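Local coordinates for protein Dot/Icm T4SS effector (Legionella pneumophila, PDB 6VVE) that acts as a secreted Legionella effector kinase that is switched on by the host metabolite inositol hexakisphosphate and binds ADP with manganese, at residues I108-I113 against L130-N134; N184-H188 against W252-E257; H122-F128 against A168-L172; V9-T15 against K27-Y31. One frame throughout, in Å; residues are numbered along the deposited sequence.

How the contacts relate
Contacts 4, 1 and 3 lead from the inositol hexakisphosphate site into the kinase core; contact 2 lies beyond it. Contact 4, a strand pair, and contact 1, helix against edge strand, have centres about 15 Å apart and both touch the inositol phosphate; they join through I28, whose CD1 packs 3.8 Å from L132 CD1. The first segment of contact 3, 122-128, lies between those of contact 1 in sequence and packs on helix 159-174; the two centres are about 17 Å apart. The side chain of F128 lies about 11 Å from ADP, and that of W133 in contact 1 about 9 Å from both ADP and manganese. Contact 2 has its centre about 45 Å from that of contact 4.

Contact 1. Residues I108-I113 against L130-N134; sequences INLHII and LGLWN. With IHP (inositol hexakisphosphate), chain B.
With its CG anti to the carbonyl carbon (chi1 -77°) and OD1 nearly eclipsing CA (chi2 -10°), N109 turns the end of its side chain from helix 102-121 onto the backbone of W133. The carboxamide grips that one residue twice. OD1 accepts the W133 N-H at 2.8 Å in an almost straight bond, the donor somewhat tilted from the carbonyl plane. ND2 gives a hydrogen to W133 O at 2.9 Å, in the carbonyl plane and on a lone pair, which fixes the rotation of the amide. ND2 also bonds Y18 O, so the buried group ties a third piece of chain to the helix.

Apolar groups pack to both sides of this bridge. I108 CG2 reaches the edge of the W133 indole, 3.9 Å from CD1, while the indole NE1 is bonded to D207 O. I112 and L130 lie alongside, running opposite ways, with CG2 of I112 3.9 Å from L130 CB. I113 lies across L132, its CG1 3.8 Å from CD2. G131 O is buried against I112 with no polar partner in the model.

Beyond W133, N134 ND2 makes a weak hydrogen bond to O35 of inositol hexakisphosphate. A helix running roughly antiparallel (150°) to an edge strand of a five-stranded antiparallel sheet is consistent with the protein-kinase N-lobe, in which the αC helix packs beside such a sheet; helix 102-121 would be αC.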
# COMPACT_ATOMS: atom_id res chain seq x y z
N ILE A 108 9.29 7.68 -9.79
CA ILE A 108 8.66 6.78 -8.83
C ILE A 108 8.86 7.31 -7.41
O ILE A 108 7.92 7.33 -6.61
CB ILE A 108 9.22 5.35 -8.98
CG1 ILE A 108 8.71 4.73 -10.28
CG2 ILE A 108 8.83 4.50 -7.78
CD1 ILE A 108 9.42 3.45 -10.66
N ASN A 109 10.09 7.74 -7.09
CA ASN A 109 10.37 8.25 -5.75
C ASN A 109 9.48 9.43 -5.41
O ASN A 109 8.94 9.51 -4.30
CB ASN A 109 11.84 8.65 -5.63
CG ASN A 109 12.77 7.45 -5.46
OD1 ASN A 109 12.32 6.32 -5.25
ND2 ASN A 109 14.06 7.70 -5.55
N LEU A 110 9.30 10.36 -6.35
CA LEU A 110 8.44 11.50 -6.10
C LEU A 110 7.01 11.06 -5.79
O LEU A 110 6.36 11.60 -4.89
CB LEU A 110 8.46 12.45 -7.31
CG LEU A 110 7.92 13.86 -7.08
CD1 LEU A 110 8.60 14.85 -8.02
CD2 LEU A 110 6.42 13.90 -7.26
N HIS A 111 6.50 10.08 -6.54
CA HIS A 111 5.14 9.61 -6.29
C HIS A 111 5.05 8.85 -4.98
O HIS A 111 4.05 8.97 -4.26
CB HIS A 111 4.66 8.75 -7.46
CG HIS A 111 4.23 9.53 -8.65
ND1 HIS A 111 2.93 9.95 -8.84
CD2 HIS A 111 4.93 10.00 -9.71
CE1 HIS A 111 2.85 10.63 -9.96
NE2 HIS A 111 4.05 10.67 -10.51
N ILE A 112 6.10 8.09 -4.64
CA ILE A 112 6.10 7.37 -3.37
C ILE A 112 6.08 8.35 -2.20
O ILE A 112 5.37 8.15 -1.21
CB ILE A 112 7.31 6.42 -3.28
CG1 ILE A 112 7.10 5.24 -4.24
CG2 ILE A 112 7.50 5.95 -1.85
CD1 ILE A 112 8.24 4.21 -4.21
N ILE A 113 6.86 9.43 -2.30
CA ILE A 113 6.88 10.43 -1.24
C ILE A 113 5.49 11.04 -1.07
O ILE A 113 4.97 11.14 0.05
CB ILE A 113 7.93 11.51 -1.53
CG1 ILE A 113 9.34 10.93 -1.45
CG2 ILE A 113 7.77 12.68 -0.57
CD1 ILE A 113 10.40 11.76 -2.13
N LEU A 130 6.67 1.51 2.32
CA LEU A 130 7.20 2.27 1.20
C LEU A 130 8.69 2.54 1.41
O LEU A 130 9.25 2.27 2.48
CB LEU A 130 6.42 3.58 1.02
CG LEU A 130 4.99 3.42 0.50
CD1 LEU A 130 4.26 4.76 0.50
CD2 LEU A 130 5.00 2.83 -0.90
N GLY A 131 9.32 3.09 0.38
CA GLY A 131 10.75 3.31 0.41
C GLY A 131 11.16 4.16 -0.76
O GLY A 131 10.32 4.75 -1.43
N LEU A 132 12.47 4.21 -1.01
CA LEU A 132 13.01 5.05 -2.07
C LEU A 132 14.11 4.32 -2.82
O LEU A 132 14.84 3.49 -2.25
CB LEU A 132 13.57 6.37 -1.51
CG LEU A 132 12.59 7.22 -0.72
CD1 LEU A 132 13.33 8.38 -0.04
CD2 LEU A 132 11.48 7.74 -1.61
N TRP A 133 14.22 4.63 -4.11
CA TRP A 133 15.25 4.07 -4.97
C TRP A 133 16.50 4.93 -4.86
O TRP A 133 16.46 6.13 -5.15
CB TRP A 133 14.77 4.00 -6.42
CG TRP A 133 13.73 2.97 -6.67
CD1 TRP A 133 12.38 3.15 -6.74
CD2 TRP A 133 13.96 1.57 -6.89
NE1 TRP A 133 11.75 1.95 -6.99
CE2 TRP A 133 12.70 0.97 -7.09
CE3 TRP A 133 15.10 0.77 -6.94
CZ2 TRP A 133 12.55 -0.39 -7.33
CZ3 TRP A 133 14.95 -0.59 -7.19
CH2 TRP A 133 13.68 -1.15 -7.38
N ASN A 134 17.60 4.31 -4.44
CA ASN A 134 18.89 4.99 -4.39
C ASN A 134 19.51 4.98 -5.78
O ASN A 134 19.67 3.91 -6.39
CB ASN A 134 19.81 4.32 -3.38
CG ASN A 134 21.04 5.15 -3.08
OD1 ASN A 134 21.91 5.35 -3.94
ND2 ASN A 134 21.13 5.64 -1.85
C1 IHP B . 24.13 3.96 4.99
C2 IHP B . 25.66 4.07 4.93
C3 IHP B . 26.14 4.53 3.55
C4 IHP B . 25.49 5.87 3.17
C5 IHP B . 23.95 5.70 3.12
C6 IHP B . 23.39 5.19 4.44
O11 IHP B . 23.73 3.79 6.33
P1 IHP B . 23.18 2.33 6.82
O21 IHP B . 21.95 2.53 7.68
O31 IHP B . 22.86 1.48 5.62
O41 IHP B . 24.27 1.64 7.65
O12 IHP B . 26.19 2.80 5.21
P2 IHP B . 27.35 2.66 6.39
O22 IHP B . 27.48 3.96 7.12
O32 IHP B . 26.93 1.58 7.35
O42 IHP B . 28.66 2.30 5.74
O13 IHP B . 25.76 3.57 2.61
P3 IHP B . 26.81 3.07 1.46
O23 IHP B . 28.21 3.56 1.80
O33 IHP B . 26.79 1.55 1.42
O43 IHP B . 26.40 3.61 0.11
O14 IHP B . 25.95 6.28 1.93
P4 IHP B . 26.49 7.84 1.80
O24 IHP B . 27.66 8.06 2.72
O34 IHP B . 25.37 8.78 2.22
O44 IHP B . 26.90 8.12 0.38
O15 IHP B . 23.37 6.94 2.84
P5 IHP B . 22.63 7.15 1.39
O25 IHP B . 22.80 8.59 0.95
O35 IHP B . 23.24 6.25 0.35
O45 IHP B . 21.16 6.83 1.54
O16 IHP B . 22.04 4.83 4.25
P6 IHP B . 20.86 5.73 4.96
O26 IHP B . 19.90 4.83 5.70
O36 IHP B . 21.47 6.72 5.93
O46 IHP B . 20.12 6.49 3.87

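Contact 2. Residues N184-H188 against W252-E257; sequences NNPYH and WRVPIE
P186 and R253 are joined by the one direct hydrogen bond of this contact: R253 NE gives its hydrogen to P186 O at 2.8 Å. The oxygen lies near the guanidinium plane, whereas the donor stands above the carbonyl plane and misses the lone pairs, and the angle at hydrogen is only 140°. A water adds a second link, donating to P186 O at 2.8 Å and accepting from R253 NH2 at 3.0 Å, so the carbonyl takes two hydrogens. NH1 of the same guanidinium forms a salt bridge with D251, which helps to hold the group in place.

The van der Waals contacts gather round the proline and the tyrosine. P186 CB rests 3.8 Å from CZ3 of W252, and the other side of its ring meets E257, whose OE2 comes to 3.2 Å from CG. The glutamate bends at chi2 (-72°), which turns the carboxylate back toward P186 and Y187. R253 CD and E257 OE2 approach Y187 obliquely from the same side of its ring, 3.5 Å from CE1 and 3.2 Å from CE2 respectively. R253 CG in turn lies over the centre of the W252 indole.

The loop is shaped by its own bonds: H188 N to N185 O closes a type I turn, and the side-chain OD1 of N185 accepts from Y187 N in an Asx turn.

The loop before strand 194-196 is thus fastened to the N-terminal part of helix 253-262, while Y227 of helix 219-229 and Y234 of helix 231-239 also pack on P186.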
# COMPACT_ATOMS: atom_id res chain seq x y z
N ASN A 184 -5.25 -8.51 -7.79
CA ASN A 184 -5.48 -7.86 -9.08
C ASN A 184 -6.93 -7.98 -9.53
O ASN A 184 -7.43 -7.11 -10.24
CB ASN A 184 -4.55 -8.46 -10.14
CG ASN A 184 -3.09 -8.26 -9.82
OD1 ASN A 184 -2.73 -7.40 -9.02
ND2 ASN A 184 -2.23 -9.05 -10.44
N ASN A 185 -7.62 -9.05 -9.13
CA ASN A 185 -9.00 -9.29 -9.50
C ASN A 185 -9.58 -10.29 -8.49
O ASN A 185 -8.86 -10.79 -7.62
CB ASN A 185 -9.11 -9.83 -10.93
CG ASN A 185 -8.31 -11.10 -11.14
OD1 ASN A 185 -8.69 -12.17 -10.66
ND2 ASN A 185 -7.20 -11.00 -11.86
N PRO A 186 -10.89 -10.57 -8.57
CA PRO A 186 -11.49 -11.47 -7.57
C PRO A 186 -10.93 -12.88 -7.58
O PRO A 186 -11.12 -13.62 -6.60
CB PRO A 186 -12.98 -11.47 -7.94
CG PRO A 186 -13.19 -10.18 -8.69
CD PRO A 186 -11.90 -9.94 -9.44
N TYR A 187 -10.23 -13.29 -8.64
CA TYR A 187 -9.70 -14.63 -8.75
C TYR A 187 -8.21 -14.71 -8.49
O TYR A 187 -7.64 -15.81 -8.56
CB TYR A 187 -10.01 -15.20 -10.14
CG TYR A 187 -11.49 -15.35 -10.42
CD1 TYR A 187 -12.19 -16.46 -9.97
CD2 TYR A 187 -12.18 -14.38 -11.14
CE1 TYR A 187 -13.55 -16.59 -10.21
CE2 TYR A 187 -13.53 -14.51 -11.39
CZ TYR A 187 -14.21 -15.62 -10.93
OH TYR A 187 -15.55 -15.75 -11.18
N HIS A 188 -7.56 -13.58 -8.21
CA HIS A 188 -6.12 -13.54 -7.99
C HIS A 188 -5.83 -12.84 -6.67
O HIS A 188 -6.22 -11.69 -6.47
CB HIS A 188 -5.40 -12.81 -9.13
CG HIS A 188 -3.99 -12.43 -8.82
ND1 HIS A 188 -3.67 -11.34 -8.04
CD2 HIS A 188 -2.81 -13.00 -9.17
CE1 HIS A 188 -2.35 -11.25 -7.93
NE2 HIS A 188 -1.81 -12.25 -8.61
N TRP A 252 -18.34 -15.62 -3.06
CA TRP A 252 -18.61 -14.20 -3.21
C TRP A 252 -18.28 -13.66 -4.59
O TRP A 252 -18.77 -12.59 -4.97
CB TRP A 252 -17.78 -13.43 -2.17
CG TRP A 252 -16.32 -13.79 -2.19
CD1 TRP A 252 -15.73 -14.83 -1.55
CD2 TRP A 252 -15.28 -13.11 -2.90
NE1 TRP A 252 -14.37 -14.85 -1.82
CE2 TRP A 252 -14.08 -13.80 -2.64
CE3 TRP A 252 -15.24 -11.99 -3.74
CZ2 TRP A 252 -12.85 -13.39 -3.17
CZ3 TRP A 252 -14.03 -11.58 -4.26
CH2 TRP A 252 -12.85 -12.29 -3.98
N ARG A 253 -17.47 -14.38 -5.37
CA ARG A 253 -17.06 -13.86 -6.67
C ARG A 253 -18.20 -13.85 -7.67
O ARG A 253 -18.21 -13.02 -8.58
CB ARG A 253 -15.90 -14.69 -7.22
CG ARG A 253 -14.73 -14.80 -6.27
CD ARG A 253 -13.63 -15.69 -6.85
NE ARG A 253 -12.57 -15.91 -5.86
CZ ARG A 253 -12.65 -16.78 -4.85
NH1 ARG A 253 -13.74 -17.51 -4.68
NH2 ARG A 253 -11.63 -16.90 -4.01
N VAL A 254 -19.16 -14.76 -7.53
CA VAL A 254 -20.22 -14.92 -8.52
C VAL A 254 -21.10 -13.67 -8.57
O VAL A 254 -21.29 -13.09 -9.66
CB VAL A 254 -21.06 -16.17 -8.23
CG1 VAL A 254 -22.25 -16.26 -9.19
CG2 VAL A 254 -20.19 -17.43 -8.35
N PRO A 255 -21.68 -13.22 -7.46
CA PRO A 255 -22.50 -12.00 -7.53
C PRO A 255 -21.70 -10.77 -7.90
O PRO A 255 -22.22 -9.89 -8.61
CB PRO A 255 -23.09 -11.88 -6.11
CG PRO A 255 -22.15 -12.66 -5.23
CD PRO A 255 -21.66 -13.81 -6.10
N ILE A 256 -20.44 -10.68 -7.46
CA ILE A 256 -19.63 -9.50 -7.76
C ILE A 256 -19.32 -9.43 -9.25
O ILE A 256 -19.45 -8.37 -9.88
CB ILE A 256 -18.35 -9.52 -6.91
CG1 ILE A 256 -18.69 -9.28 -5.45
CG2 ILE A 256 -17.36 -8.48 -7.43
CD1 ILE A 256 -17.48 -9.29 -4.53
N GLU A 257 -18.90 -10.55 -9.83
CA GLU A 257 -18.60 -10.58 -11.26
C GLU A 257 -19.84 -10.23 -12.08
O GLU A 257 -19.76 -9.43 -13.02
CB GLU A 257 -18.06 -11.95 -11.66
CG GLU A 257 -16.67 -12.23 -11.12
CD GLU A 257 -15.60 -11.41 -11.82
OE1 GLU A 257 -15.93 -10.72 -12.81
OE2 GLU A 257 -14.43 -11.45 -11.38
O HOH W 1 -9.67 -14.67 -4.43

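Contact 3. Residues H122-F128 against A168-L172; sequences HGIQEHF and ALKEL
I124 and A168 are the nearest backbone pair in one half of this contact, their CA atoms 5.9 Å apart, and H122 and E171 pair more loosely in the other. The first segment leaves helix 102-121 through a Schellman motif, in which G123 takes a positive phi (62°), and then makes a short 3-10 turn over residues 125-127. The second is regular helix, so a loop is laid against one side of helix 159-174.

I124 puts CG1 between its backbone N and carbonyl carbon (chi1 52°), which sends CD1 to A168 O while CG2 settles 3.7 Å from A168 CB. The same methyl of A168 is met by H127, whose CD2 is also 3.7 Å away; ND1 of that imidazole is bonded to V201 O. In protein kinases the αC-β4 loop packs on the C-lobe helix αE and so anchors the N-lobe; the position here is consistent with that.

F128 enters from the end of the loop with its ring edge toward A168 O and the CA of L169. Its CE2 packs 3.9 Å from L172 CD2, the two side chains pointing at each other, and F210 meets the ring edge-to-face. Toward the start of the loop, E171 extends its carboxylate to the edge of the H122 imidazole, OE2 lying 3.3 Å from CD2, with the planes 69° apart, while H122 ND1 is bonded to F118 O.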
# COMPACT_ATOMS: atom_id res chain seq x y z
N HIS A 122 -3.83 10.14 6.56
CA HIS A 122 -4.93 9.26 6.88
C HIS A 122 -4.62 8.31 8.03
O HIS A 122 -5.45 7.46 8.35
CB HIS A 122 -5.35 8.47 5.64
CG HIS A 122 -5.96 9.31 4.57
ND1 HIS A 122 -5.25 10.29 3.90
CD2 HIS A 122 -7.21 9.33 4.05
CE1 HIS A 122 -6.04 10.87 3.01
NE2 HIS A 122 -7.24 10.31 3.09
N GLY A 123 -3.45 8.43 8.64
CA GLY A 123 -3.09 7.59 9.77
C GLY A 123 -3.02 6.11 9.45
O GLY A 123 -3.44 5.28 10.27
N ILE A 124 -2.49 5.75 8.28
CA ILE A 124 -2.40 4.36 7.87
C ILE A 124 -1.02 4.03 7.31
O ILE A 124 -0.82 2.98 6.69
CB ILE A 124 -3.49 4.02 6.84
CG1 ILE A 124 -3.47 5.03 5.68
CG2 ILE A 124 -4.86 4.00 7.49
CD1 ILE A 124 -4.35 4.65 4.53
N GLN A 125 -0.05 4.93 7.54
CA GLN A 125 1.29 4.69 7.02
C GLN A 125 1.87 3.38 7.55
O GLN A 125 2.62 2.70 6.83
CB GLN A 125 2.21 5.85 7.39
CG GLN A 125 3.64 5.69 6.87
CD GLN A 125 4.53 6.88 7.22
OE1 GLN A 125 4.05 7.94 7.64
NE2 GLN A 125 5.83 6.69 7.05
N GLU A 126 1.54 3.00 8.78
CA GLU A 126 2.14 1.83 9.41
C GLU A 126 1.80 0.53 8.68
O GLU A 126 2.52 -0.46 8.85
CB GLU A 126 1.69 1.74 10.87
CG GLU A 126 0.18 1.61 11.05
CD GLU A 126 -0.48 2.91 11.51
OE1 GLU A 126 -0.07 4.00 11.03
OE2 GLU A 126 -1.40 2.84 12.35
N HIS A 127 0.74 0.51 7.89
CA HIS A 127 0.28 -0.71 7.23
C HIS A 127 0.92 -0.95 5.88
O HIS A 127 0.67 -1.99 5.26
CB HIS A 127 -1.24 -0.67 7.06
CG HIS A 127 -2.01 -0.77 8.35
ND1 HIS A 127 -2.17 -1.96 9.03
CD2 HIS A 127 -2.65 0.17 9.08
CE1 HIS A 127 -2.88 -1.75 10.12
NE2 HIS A 127 -3.19 -0.47 10.18
N PHE A 128 1.74 -0.02 5.40
CA PHE A 128 2.35 -0.12 4.08
C PHE A 128 3.84 0.16 4.20
O PHE A 128 4.26 1.06 4.94
CB PHE A 128 1.70 0.87 3.10
CG PHE A 128 0.21 0.75 3.02
CD1 PHE A 128 -0.60 1.41 3.94
CD2 PHE A 128 -0.39 -0.03 2.05
CE1 PHE A 128 -1.98 1.29 3.88
CE2 PHE A 128 -1.77 -0.15 1.99
CZ PHE A 128 -2.56 0.51 2.91
N ALA A 168 -7.74 -0.15 6.35
CA ALA A 168 -6.72 0.79 5.91
C ALA A 168 -6.56 0.74 4.39
O ALA A 168 -6.41 1.79 3.73
CB ALA A 168 -5.38 0.49 6.60
N LEU A 169 -6.57 -0.46 3.81
CA LEU A 169 -6.47 -0.58 2.36
C LEU A 169 -7.69 0.02 1.67
O LEU A 169 -7.57 0.61 0.59
CB LEU A 169 -6.29 -2.04 1.97
CG LEU A 169 -6.19 -2.35 0.48
CD1 LEU A 169 -5.03 -1.59 -0.15
CD2 LEU A 169 -6.03 -3.86 0.26
N LYS A 170 -8.87 -0.13 2.29
CA LYS A 170 -10.07 0.47 1.72
C LYS A 170 -9.96 1.99 1.68
O LYS A 170 -10.36 2.62 0.69
CB LYS A 170 -11.29 0.06 2.54
CG LYS A 170 -12.61 0.60 1.99
CD LYS A 170 -13.78 0.24 2.91
CE LYS A 170 -15.10 0.76 2.35
NZ LYS A 170 -15.07 2.23 2.13
N GLU A 171 -9.43 2.59 2.75
CA GLU A 171 -9.19 4.03 2.74
C GLU A 171 -8.29 4.41 1.57
O GLU A 171 -8.51 5.43 0.91
CB GLU A 171 -8.57 4.46 4.07
CG GLU A 171 -8.88 5.88 4.49
CD GLU A 171 -8.50 6.16 5.94
OE1 GLU A 171 -8.14 5.20 6.65
OE2 GLU A 171 -8.56 7.33 6.36
N LEU A 172 -7.29 3.58 1.30
CA LEU A 172 -6.44 3.80 0.13
C LEU A 172 -7.23 3.68 -1.16
O LEU A 172 -7.19 4.56 -2.03
CB LEU A 172 -5.28 2.81 0.16
CG LEU A 172 -4.16 3.01 -0.85
CD1 LEU A 172 -3.28 4.19 -0.43
CD2 LEU A 172 -3.33 1.74 -1.00

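Contact 4. Residues V9-T15 against K27-Y31; sequences VNGTDLT and KIYRY. With IHP (inositol hexakisphosphate), chain B.
K27 opens the second segment by running its aliphatic chain past T15, which crosses it at about a right angle with OG1 3.3 Å from K27 CD; its NZ forms a salt bridge with E21.

I28 is held at both backbone ends. Its N-H goes to T15 OG1 at 2.9 Å, and its O accepts from L14 N. T15 OG1 passes its own hydrogen to D13 OD1, which also takes the backbone N of T15 in an Asx turn, so one carboxylate oxygen organises the turn that ends strand 12-13. I28 CG2 packs on L14 CB.

Y29 faces D13 as a non-hydrogen-bonded pair. With CG anti to the carbonyl carbon (chi1 -61°), its ring is brought beneath V9, whose CA lies 3.8 Å over the ring centre in a CH-pi contact, and CG1 of V9 touches CE2. A water links Y29 OH to D13 OD2.

R30 pairs with T12 through two backbone bonds, T12 N to R30 O at 3.0 Å and R30 N to T12 O at 2.9 Å. Its side chain runs alongside T12, bends at chi3, and lays one guanidinium face against L14 CD2. NH1 then bonds O36 of inositol hexakisphosphate at 2.9 Å, and NE shares a water with T12 OG1.

Strand 12-13 is an outermost strand of the four-stranded antiparallel sheet, paired to strand 26-30. L14 and T12 probably help to set the guanidinium's direction, and the R30-phosphate bond ties this edge strand pair to the bound inositol phosphate, probably through charge attraction.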
# COMPACT_ATOMS: atom_id res chain seq x y z
N VAL A 9 15.53 19.71 8.68
CA VAL A 9 16.15 20.35 7.53
C VAL A 9 17.59 20.75 7.81
O VAL A 9 18.34 21.06 6.88
CB VAL A 9 15.33 21.58 7.08
CG1 VAL A 9 13.96 21.15 6.59
CG2 VAL A 9 15.21 22.58 8.22
N ASN A 10 18.00 20.77 9.08
CA ASN A 10 19.39 21.00 9.44
C ASN A 10 20.22 19.73 9.43
O ASN A 10 21.43 19.79 9.68
CB ASN A 10 19.47 21.66 10.82
CG ASN A 10 19.11 23.13 10.78
OD1 ASN A 10 19.24 23.79 9.75
ND2 ASN A 10 18.67 23.66 11.92
N GLY A 11 19.61 18.58 9.16
CA GLY A 11 20.35 17.34 9.07
C GLY A 11 21.17 17.24 7.81
O GLY A 11 21.51 18.26 7.21
N THR A 12 21.50 16.02 7.39
CA THR A 12 22.33 15.79 6.21
C THR A 12 21.42 15.65 4.99
O THR A 12 20.53 14.80 4.96
CB THR A 12 23.19 14.54 6.38
OG1 THR A 12 23.91 14.61 7.62
CG2 THR A 12 24.18 14.42 5.23
N ASP A 13 21.67 16.47 3.98
CA ASP A 13 20.86 16.48 2.77
C ASP A 13 21.27 15.32 1.87
O ASP A 13 22.38 15.32 1.32
CB ASP A 13 21.01 17.82 2.05
CG ASP A 13 20.06 17.98 0.89
OD1 ASP A 13 19.52 16.96 0.40
OD2 ASP A 13 19.85 19.14 0.45
N LEU A 14 20.38 14.34 1.72
CA LEU A 14 20.62 13.19 0.85
C LEU A 14 19.87 13.30 -0.48
O LEU A 14 19.87 12.34 -1.26
CB LEU A 14 20.20 11.90 1.57
CG LEU A 14 20.66 11.70 3.01
CD1 LEU A 14 20.13 10.37 3.54
CD2 LEU A 14 22.17 11.75 3.12
N THR A 15 19.24 14.44 -0.74
CA THR A 15 18.37 14.55 -1.91
C THR A 15 19.04 14.12 -3.21
O THR A 15 18.39 13.40 -3.99
CB THR A 15 17.85 16.00 -2.02
OG1 THR A 15 17.28 16.41 -0.77
CG2 THR A 15 16.81 16.11 -3.12
N LYS A 27 12.75 17.29 -0.33
CA LYS A 27 14.14 17.07 0.05
C LYS A 27 14.21 15.85 0.96
O LYS A 27 13.25 15.55 1.68
CB LYS A 27 14.73 18.29 0.78
CG LYS A 27 14.83 19.55 -0.06
CD LYS A 27 15.95 19.46 -1.09
CE LYS A 27 16.04 20.74 -1.92
NZ LYS A 27 17.10 20.67 -2.96
N ILE A 28 15.35 15.17 0.94
CA ILE A 28 15.60 14.01 1.78
C ILE A 28 16.70 14.37 2.77
O ILE A 28 17.78 14.85 2.37
CB ILE A 28 16.01 12.78 0.96
CG1 ILE A 28 14.97 12.48 -0.12
CG2 ILE A 28 16.21 11.58 1.87
CD1 ILE A 28 13.60 12.15 0.41
N TYR A 29 16.43 14.15 4.07
CA TYR A 29 17.37 14.49 5.12
C TYR A 29 17.54 13.30 6.06
O TYR A 29 16.57 12.61 6.39
CB TYR A 29 16.90 15.70 5.95
CG TYR A 29 16.74 16.98 5.16
CD1 TYR A 29 17.84 17.75 4.82
CD2 TYR A 29 15.48 17.42 4.78
CE1 TYR A 29 17.70 18.93 4.11
CE2 TYR A 29 15.33 18.60 4.07
CZ TYR A 29 16.44 19.35 3.74
OH TYR A 29 16.28 20.51 3.03
N ARG A 30 18.78 13.09 6.50
CA ARG A 30 19.09 12.18 7.60
C ARG A 30 19.26 13.01 8.86
O ARG A 30 20.14 13.87 8.93
CB ARG A 30 20.35 11.36 7.31
CG ARG A 30 20.56 10.22 8.30
CD ARG A 30 21.82 9.39 7.98
NE ARG A 30 22.91 10.21 7.48
CZ ARG A 30 23.46 10.09 6.27
NH1 ARG A 30 23.04 9.16 5.43
NH2 ARG A 30 24.44 10.90 5.91
N TYR A 31 18.41 12.75 9.86
CA TYR A 31 18.44 13.50 11.11
C TYR A 31 18.29 12.53 12.27
O TYR A 31 17.25 11.88 12.41
CB TYR A 31 17.32 14.56 11.14
CG TYR A 31 17.09 15.17 12.51
CD1 TYR A 31 17.99 16.07 13.06
CD2 TYR A 31 15.96 14.84 13.25
CE1 TYR A 31 17.78 16.62 14.31
CE2 TYR A 31 15.73 15.39 14.49
CZ TYR A 31 16.65 16.28 15.02
OH TYR A 31 16.43 16.84 16.26
C1 IHP B . 24.13 3.96 4.99
C2 IHP B . 25.66 4.07 4.93
C3 IHP B . 26.14 4.53 3.55
C4 IHP B . 25.49 5.87 3.17
C5 IHP B . 23.95 5.70 3.12
C6 IHP B . 23.39 5.19 4.44
O11 IHP B . 23.73 3.79 6.33
P1 IHP B . 23.18 2.33 6.82
O21 IHP B . 21.95 2.53 7.68
O31 IHP B . 22.86 1.48 5.62
O41 IHP B . 24.27 1.64 7.65
O12 IHP B . 26.19 2.80 5.21
P2 IHP B . 27.35 2.66 6.39
O22 IHP B . 27.48 3.96 7.12
O32 IHP B . 26.93 1.58 7.35
O42 IHP B . 28.66 2.30 5.74
O13 IHP B . 25.76 3.57 2.61
P3 IHP B . 26.81 3.07 1.46
O23 IHP B . 28.21 3.56 1.80
O33 IHP B . 26.79 1.55 1.42
O43 IHP B . 26.40 3.61 0.11
O14 IHP B . 25.95 6.28 1.93
P4 IHP B . 26.49 7.84 1.80
O24 IHP B . 27.66 8.06 2.72
O34 IHP B . 25.37 8.78 2.22
O44 IHP B . 26.90 8.12 0.38
O15 IHP B . 23.37 6.94 2.84
P5 IHP B . 22.63 7.15 1.39
O25 IHP B . 22.80 8.59 0.95
O35 IHP B . 23.24 6.25 0.35
O45 IHP B . 21.16 6.83 1.54
O16 IHP B . 22.04 4.83 4.25
P6 IHP B . 20.86 5.73 4.96
O26 IHP B . 19.90 4.83 5.70
O36 IHP B . 21.47 6.72 5.93
O46 IHP B . 20.12 6.49 3.87
O HOH W 2 24.75 12.33 8.58
O HOH W 3 18.28 21.26 1.79